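Local structure of 2-hydroxyethylphosphonate dioxygenase (Streptomyces viridochromogenes, 4YAR) at residues R121-N126 against P181-L186; D142-W147 against W156-A161. The protein uses iron and molecular oxygen to cleave 2-hydroxyethylphosphonate into hydroxymethylphosphonate and formate during bialaphos biosynthesis. The protein carries 1 engineered substitution. All coordinates share one frame; numbering follows the deposited sequence.

Interaction 1 (R121-N126 against P181-L186). With CD (cadmium ion), chain B.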
loop_
_atom_site.group_PDB
_atom_site.type_symbol
_atom_site.label_atom_id
_atom_site.label_comp_id
_atom_site.label_asym_id
_atom_site.label_seq_id
_atom_site.Cartn_x
_atom_site.Cartn_y
_atom_site.Cartn_z
ATOM N N ARG A 121 24.755 22.568 6.115
ATOM C CA ARG A 121 24.732 21.641 7.193
ATOM C C ARG A 121 24.334 20.300 6.629
ATOM O O ARG A 121 23.296 20.169 5.955
ATOM C CB ARG A 121 23.773 22.090 8.287
ATOM C CG ARG A 121 23.658 21.128 9.471
ATOM C CD ARG A 121 22.657 21.586 10.548
ATOM N NE ARG A 121 23.062 22.889 11.062
ATOM C CZ ARG A 121 23.913 23.053 12.070
ATOM N NH1 ARG A 121 24.406 22.011 12.699
ATOM N NH2 ARG A 121 24.240 24.273 12.466
ATOM N N LEU A 122 25.117 19.287 6.934
ATOM C CA LEU A 122 24.796 17.955 6.480
ATOM C C LEU A 122 23.576 17.465 7.319
ATOM O O LEU A 122 23.547 17.586 8.541
ATOM C CB LEU A 122 26.011 17.054 6.693
ATOM C CG LEU A 122 26.153 15.882 5.775
ATOM C CD1 LEU A 122 26.540 16.434 4.407
ATOM C CD2 LEU A 122 27.228 14.983 6.332
ATOM N N PRO A 123 22.490 17.020 6.633
ATOM C CA PRO A 123 21.274 16.749 7.346
ATOM C C PRO A 123 21.341 15.396 8.100
ATOM O O PRO A 123 21.528 14.361 7.502
ATOM C CB PRO A 123 20.200 16.675 6.228
ATOM C CG PRO A 123 20.946 16.286 4.994
ATOM C CD PRO A 123 22.343 16.882 5.179
ATOM N N ALA A 124 21.122 15.435 9.405
ATOM C CA ALA A 124 21.282 14.278 10.249
ATOM C C ALA A 124 20.232 13.269 9.822
ATOM O O ALA A 124 19.114 13.658 9.475
ATOM C CB ALA A 124 21.142 14.667 11.732
ATOM N N LEU A 125 20.615 12.004 9.803
ATOM C CA LEU A 125 19.691 10.942 9.341
ATOM C C LEU A 125 18.598 10.588 10.329
ATOM O O LEU A 125 18.773 10.745 11.538
ATOM C CB LEU A 125 20.504 9.675 9.020
ATOM C CG LEU A 125 21.436 9.774 7.811
ATOM C CD1 LEU A 125 22.407 8.605 7.900
ATOM C CD2 LEU A 125 20.719 9.727 6.483
ATOM N N ASN A 126 17.438 10.119 9.836
ATOM C CA ASN A 126 16.480 9.448 10.708
ATOM C C ASN A 126 16.846 7.963 10.868
ATOM O O ASN A 126 17.868 7.504 10.345
ATOM C CB ASN A 126 15.048 9.639 10.192
ATOM C CG ASN A 126 14.767 8.906 8.895
ATOM O OD1 ASN A 126 15.487 8.007 8.497
ATOM N ND2 ASN A 126 13.653 9.307 8.220
ATOM N N PRO A 181 17.639 4.552 6.136
ATOM C CA PRO A 181 17.568 5.851 6.822
ATOM C C PRO A 181 17.697 6.970 5.801
ATOM O O PRO A 181 18.431 6.810 4.814
ATOM C CB PRO A 181 18.797 5.848 7.713
ATOM C CG PRO A 181 19.082 4.404 7.941
ATOM C CD PRO A 181 18.771 3.759 6.632
ATOM N N HIS A 182 17.016 8.086 6.028
ATOM C CA HIS A 182 17.002 9.139 5.018
ATOM C C HIS A 182 16.861 10.493 5.669
ATOM O O HIS A 182 16.382 10.609 6.836
ATOM C CB HIS A 182 15.892 8.906 3.971
ATOM C CG HIS A 182 14.594 8.484 4.554
ATOM N ND1 HIS A 182 14.421 7.244 5.135
ATOM C CD2 HIS A 182 13.405 9.119 4.658
ATOM C CE1 HIS A 182 13.170 7.133 5.551
ATOM N NE2 HIS A 182 12.550 8.268 5.283
ATOM N N SER A 183 17.320 11.519 4.970
ATOM C CA SER A 183 17.035 12.896 5.386
ATOM C C SER A 183 17.268 13.812 4.248
ATOM O O SER A 183 17.783 13.400 3.195
ATOM C CB SER A 183 17.929 13.338 6.571
ATOM O OG SER A 183 19.304 13.161 6.223
ATOM N N TYR A 184 16.926 15.091 4.433
ATOM C CA TYR A 184 17.005 16.058 3.340
ATOM C C TYR A 184 17.491 17.414 3.840
ATOM O O TYR A 184 17.151 17.765 4.958
ATOM C CB TYR A 184 15.581 16.255 2.748
ATOM C CG TYR A 184 14.964 14.948 2.300
ATOM C CD1 TYR A 184 15.261 14.392 1.059
ATOM C CD2 TYR A 184 14.099 14.270 3.099
ATOM C CE1 TYR A 184 14.708 13.166 0.661
ATOM C CE2 TYR A 184 13.531 13.052 2.721
ATOM C CZ TYR A 184 13.840 12.508 1.507
ATOM O OH TYR A 184 13.266 11.316 1.158
ATOM N N SER A 185 18.224 18.162 2.992
ATOM C CA SER A 185 18.506 19.538 3.234
ATOM C C SER A 185 18.259 20.332 2.000
ATOM O O SER A 185 18.147 19.731 0.919
ATOM C CB SER A 185 19.964 19.735 3.641
ATOM O OG SER A 185 20.850 19.189 2.689
ATOM N N LEU A 186 18.287 21.655 2.107
ATOM C CA LEU A 186 18.188 22.489 0.939
ATOM C C LEU A 186 19.484 22.426 0.130
ATOM O O LEU A 186 20.563 22.364 0.687
ATOM C CB LEU A 186 17.893 23.934 1.343
ATOM C CG LEU A 186 16.610 24.128 2.086
ATOM C CD1 LEU A 186 16.500 25.588 2.540
ATOM C CD2 LEU A 186 15.405 23.798 1.171
HETATM CD CD CD B . 10.222 8.604 5.756
HETATM O O HOH W 1 23.405 19.992 3.113
HETATM O O HOH W 2 8.085 9.103 5.764
HETATM O O HOH W 3 10.312 10.872 4.747
HETATM O O HOH W 4 9.124 7.879 3.805
HETATM O O HOH W 5 10.457 9.258 8.026
#

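Interaction 2 (D142-W147 against W156-A161). With CD (cadmium ion), chain H.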
loop_
_atom_site.group_PDB
_atom_site.type_symbol
_atom_site.label_atom_id
_atom_site.label_comp_id
_atom_site.label_asym_id
_atom_site.label_seq_id
_atom_site.Cartn_x
_atom_site.Cartn_y
_atom_site.Cartn_z
ATOM N N ASP A 142 15.622 23.098 -5.247
ATOM C CA ASP A 142 16.328 21.790 -5.232
ATOM C C ASP A 142 16.658 21.428 -3.797
ATOM O O ASP A 142 16.938 22.320 -2.958
ATOM C CB ASP A 142 17.621 21.878 -6.021
ATOM C CG ASP A 142 17.465 22.135 -7.528
ATOM O OD1 ASP A 142 16.410 22.009 -8.195
ATOM O OD2 ASP A 142 18.497 22.534 -8.091
ATOM N N ILE A 143 16.614 20.131 -3.486
ATOM C CA ILE A 143 17.034 19.627 -2.193
ATOM C C ILE A 143 18.048 18.540 -2.355
ATOM O O ILE A 143 18.184 17.943 -3.432
ATOM C CB ILE A 143 15.867 19.115 -1.382
ATOM C CG1 ILE A 143 15.269 17.903 -2.077
ATOM C CG2 ILE A 143 14.840 20.229 -1.223
ATOM C CD1 ILE A 143 14.073 17.249 -1.408
ATOM N N ASN A 144 18.830 18.368 -1.308
ATOM C CA ASN A 144 19.706 17.210 -1.233
ATOM C C ASN A 144 18.988 16.075 -0.562
ATOM O O ASN A 144 18.422 16.268 0.513
ATOM C CB ASN A 144 20.934 17.502 -0.374
ATOM C CG ASN A 144 21.831 18.630 -0.915
ATOM O OD1 ASN A 144 22.054 19.611 -0.237
ATOM N ND2 ASN A 144 22.346 18.478 -2.089
ATOM N N GLY A 145 19.086 14.882 -1.155
ATOM C CA GLY A 145 18.710 13.657 -0.519
ATOM C C GLY A 145 19.918 12.916 0.018
ATOM O O GLY A 145 20.954 12.839 -0.669
ATOM N N ARG A 146 19.793 12.438 1.246
ATOM C CA ARG A 146 20.839 11.630 1.932
ATOM C C ARG A 146 20.312 10.269 2.349
ATOM O O ARG A 146 19.252 10.184 3.013
ATOM C CB ARG A 146 21.388 12.365 3.157
ATOM C CG ARG A 146 22.639 11.768 3.780
ATOM C CD ARG A 146 23.022 12.486 5.065
ATOM N NE ARG A 146 24.167 11.837 5.720
ATOM C CZ ARG A 146 24.645 12.173 6.904
ATOM N NH1 ARG A 146 24.065 13.156 7.613
ATOM N NH2 ARG A 146 25.709 11.517 7.383
ATOM N N TRP A 147 21.060 9.209 1.984
ATOM C CA TRP A 147 20.675 7.796 2.256
ATOM C C TRP A 147 21.763 6.947 2.919
ATOM O O TRP A 147 21.676 5.733 2.862
ATOM C CB TRP A 147 20.232 7.053 0.962
ATOM C CG TRP A 147 19.156 7.773 0.380
ATOM C CD1 TRP A 147 17.865 7.865 0.881
ATOM C CD2 TRP A 147 19.248 8.748 -0.660
ATOM N NE1 TRP A 147 17.151 8.792 0.150
ATOM C CE2 TRP A 147 17.983 9.362 -0.777
ATOM C CE3 TRP A 147 20.273 9.161 -1.511
ATOM C CZ2 TRP A 147 17.714 10.340 -1.744
ATOM C CZ3 TRP A 147 19.992 10.087 -2.466
ATOM C CH2 TRP A 147 18.725 10.679 -2.581
ATOM N N TRP A 156 23.976 10.399 -1.743
ATOM C CA TRP A 156 23.808 11.855 -1.639
ATOM C C TRP A 156 23.526 12.267 -3.058
ATOM O O TRP A 156 24.358 12.054 -3.960
ATOM C CB TRP A 156 25.096 12.478 -1.102
ATOM C CG TRP A 156 25.170 13.959 -0.991
ATOM C CD1 TRP A 156 25.922 14.772 -1.739
ATOM C CD2 TRP A 156 24.579 14.767 0.015
ATOM N NE1 TRP A 156 25.835 16.032 -1.310
ATOM C CE2 TRP A 156 25.009 16.075 -0.220
ATOM C CE3 TRP A 156 23.712 14.517 1.056
ATOM C CZ2 TRP A 156 24.579 17.136 0.516
ATOM C CZ3 TRP A 156 23.311 15.580 1.838
ATOM C CH2 TRP A 156 23.769 16.892 1.559
ATOM N N ARG A 157 22.312 12.769 -3.320
ATOM C CA ARG A 157 21.945 13.151 -4.680
ATOM C C ARG A 157 20.902 14.242 -4.609
ATOM O O ARG A 157 20.077 14.269 -3.624
ATOM C CB ARG A 157 21.350 11.982 -5.451
ATOM C CG ARG A 157 21.243 12.276 -6.943
ATOM C CD ARG A 157 20.447 11.286 -7.748
ATOM N NE ARG A 157 21.072 9.974 -7.732
ATOM C CZ ARG A 157 20.894 9.043 -8.685
ATOM N NH1 ARG A 157 20.112 9.280 -9.757
ATOM N NH2 ARG A 157 21.507 7.868 -8.545
ATOM N N VAL A 158 20.959 15.158 -5.565
ATOM C CA VAL A 158 19.998 16.268 -5.631
ATOM C C VAL A 158 18.639 15.809 -6.246
ATOM O O VAL A 158 18.552 15.350 -7.422
ATOM C CB VAL A 158 20.554 17.471 -6.389
ATOM C CG1 VAL A 158 19.498 18.559 -6.614
ATOM C CG2 VAL A 158 21.726 18.067 -5.668
ATOM N N LEU A 159 17.582 16.011 -5.477
ATOM C CA LEU A 159 16.242 15.927 -6.008
ATOM C C LEU A 159 15.822 17.308 -6.478
ATOM O O LEU A 159 15.529 18.192 -5.667
ATOM C CB LEU A 159 15.290 15.512 -4.901
ATOM C CG LEU A 159 14.959 14.099 -4.588
ATOM C CD1 LEU A 159 15.780 13.718 -3.353
ATOM C CD2 LEU A 159 13.476 14.078 -4.292
ATOM N N HIS A 160 15.798 17.478 -7.781
ATOM C CA HIS A 160 15.580 18.761 -8.398
ATOM C C HIS A 160 14.099 19.119 -8.297
ATOM O O HIS A 160 13.226 18.255 -8.272
ATOM C CB HIS A 160 16.005 18.722 -9.864
ATOM C CG HIS A 160 17.489 18.790 -10.064
ATOM N ND1 HIS A 160 18.182 19.982 -10.163
ATOM C CD2 HIS A 160 18.426 17.814 -10.009
ATOM C CE1 HIS A 160 19.481 19.722 -10.241
ATOM N NE2 HIS A 160 19.654 18.418 -10.143
ATOM N N ALA A 161 13.849 20.404 -8.265
ATOM C CA ALA A 161 12.560 20.970 -8.484
ATOM C C ALA A 161 12.519 21.454 -9.898
ATOM O O ALA A 161 13.499 21.873 -10.421
ATOM C CB ALA A 161 12.332 22.153 -7.561
HETATM CD CD CD H . 17.467 22.225 -10.287
HETATM O O HOH W 6 15.808 21.321 -12.073
#

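Interaction 1 (R121-N126 against P181-L186)
The amide of N126 stands almost upright over one face of the H182 imidazole, the two planes 87° apart, with ND2 3.3 Å from NE2, displaced toward the rim of the ring. Water 3 lies in plane at the edge of the imidazole; the engineered H176 is also close by, but the details of its approach are doubtful. ND2 and NE2 are not hydrogen-bonded, because the NE2 lone pair is taken by a cadmium ion 2.4 Å away, while ND1 gives its hydrogen to the carbonyl of C180. The metal shell holds four waters and H129 besides. N126 also grips the backbone of H182 twice: its N donates to H182 O, and its OD1 accepts H182 N at 2.9 Å, the donor standing above the amide plane. With chi1 at 69°, CG lies between the backbone N and the carbonyl carbon, and the amide reaches H182 N through OD1 and the imidazole face through ND2. Farther along, S183 OG donates to P123 O (2.8 Å), an acceptor that proline keeps although it has no N-H, and water 1 joins R121 O to S185 OG. H182 is an iron ligand of the enzyme and N126 binds substrate, so this polar grip couples a substrate-binding side chain directly to the backbone of a metal ligand.

Interaction 2 (D142-W147 against W156-A161)
The side chain of N144 lies across one face of the W156 indole, with CB 3.8 Å from the centroid of the six-membered ring, a CH-pi contact that suits the broad, electron-rich surface of tryptophan. The amide plane is tilted only 21° from the ring. R146 takes the edge of the same indole: its CB lies in the ring plane, 3.8 Å from W156 CE3, and its extended chain carries the guanidinium on to the carbonyls of P123, G148 and E149. Chi1 of W156 (177°) sets CG anti to the backbone N, sending the indole over the neighbouring strand. Beneath these side chains, strands 143-146 and 156-159 form an antiparallel beta hairpin, with hydrogen-bonded pairs at I143-L159 and G145-R157 and non-hydrogen-bonded pairs at N144-V158 and R146-W156. On the other face, W147 turns its six-membered ring back over G145, where the lack of a side chain makes room; G145 C sits over one indole face, while R157 CB reaches the ring edge in plane, 3.8 Å from CZ3. The indole N-H of W147 bonds Y174 OH. I143 packs CG1 on L159 CB at 3.7 Å, branched aliphatic chains filling that buried face. Beyond the strand ends another cadmium ion bridges the flanking residues D142 and H160: D142 binds it through both carboxylate oxygens and H160 through ND1, all at 2.4 Å, with the carboxylate and imidazole planes 75° apart and H163 completing the protein ligands. D142 OD1 also accepts A161 N on its anti side (3.0 Å).

Overall arrangement
Interaction 2 is nested within the chain loop closed by interaction 1: the order runs 121-126, 142-147, 156-161, 181-186. Their centres lie about 10 Å apart, on the same side of the chain's centre. Both share a three-stranded antiparallel sheet in which strand 143-146 lies between strands 156-159 and 183-186. S185 O receives N144 N at 2.7 Å, tying the two contacts together through the backbone. Each contact holds a separate cadmium ion, but only the cadmium of interaction 1 is bound by the iron ligands H129 and H182. W147, just after strand 143-146, packs near H182, which immediately precedes strand 183-186, so the hairpin probably helps to wall the iron site.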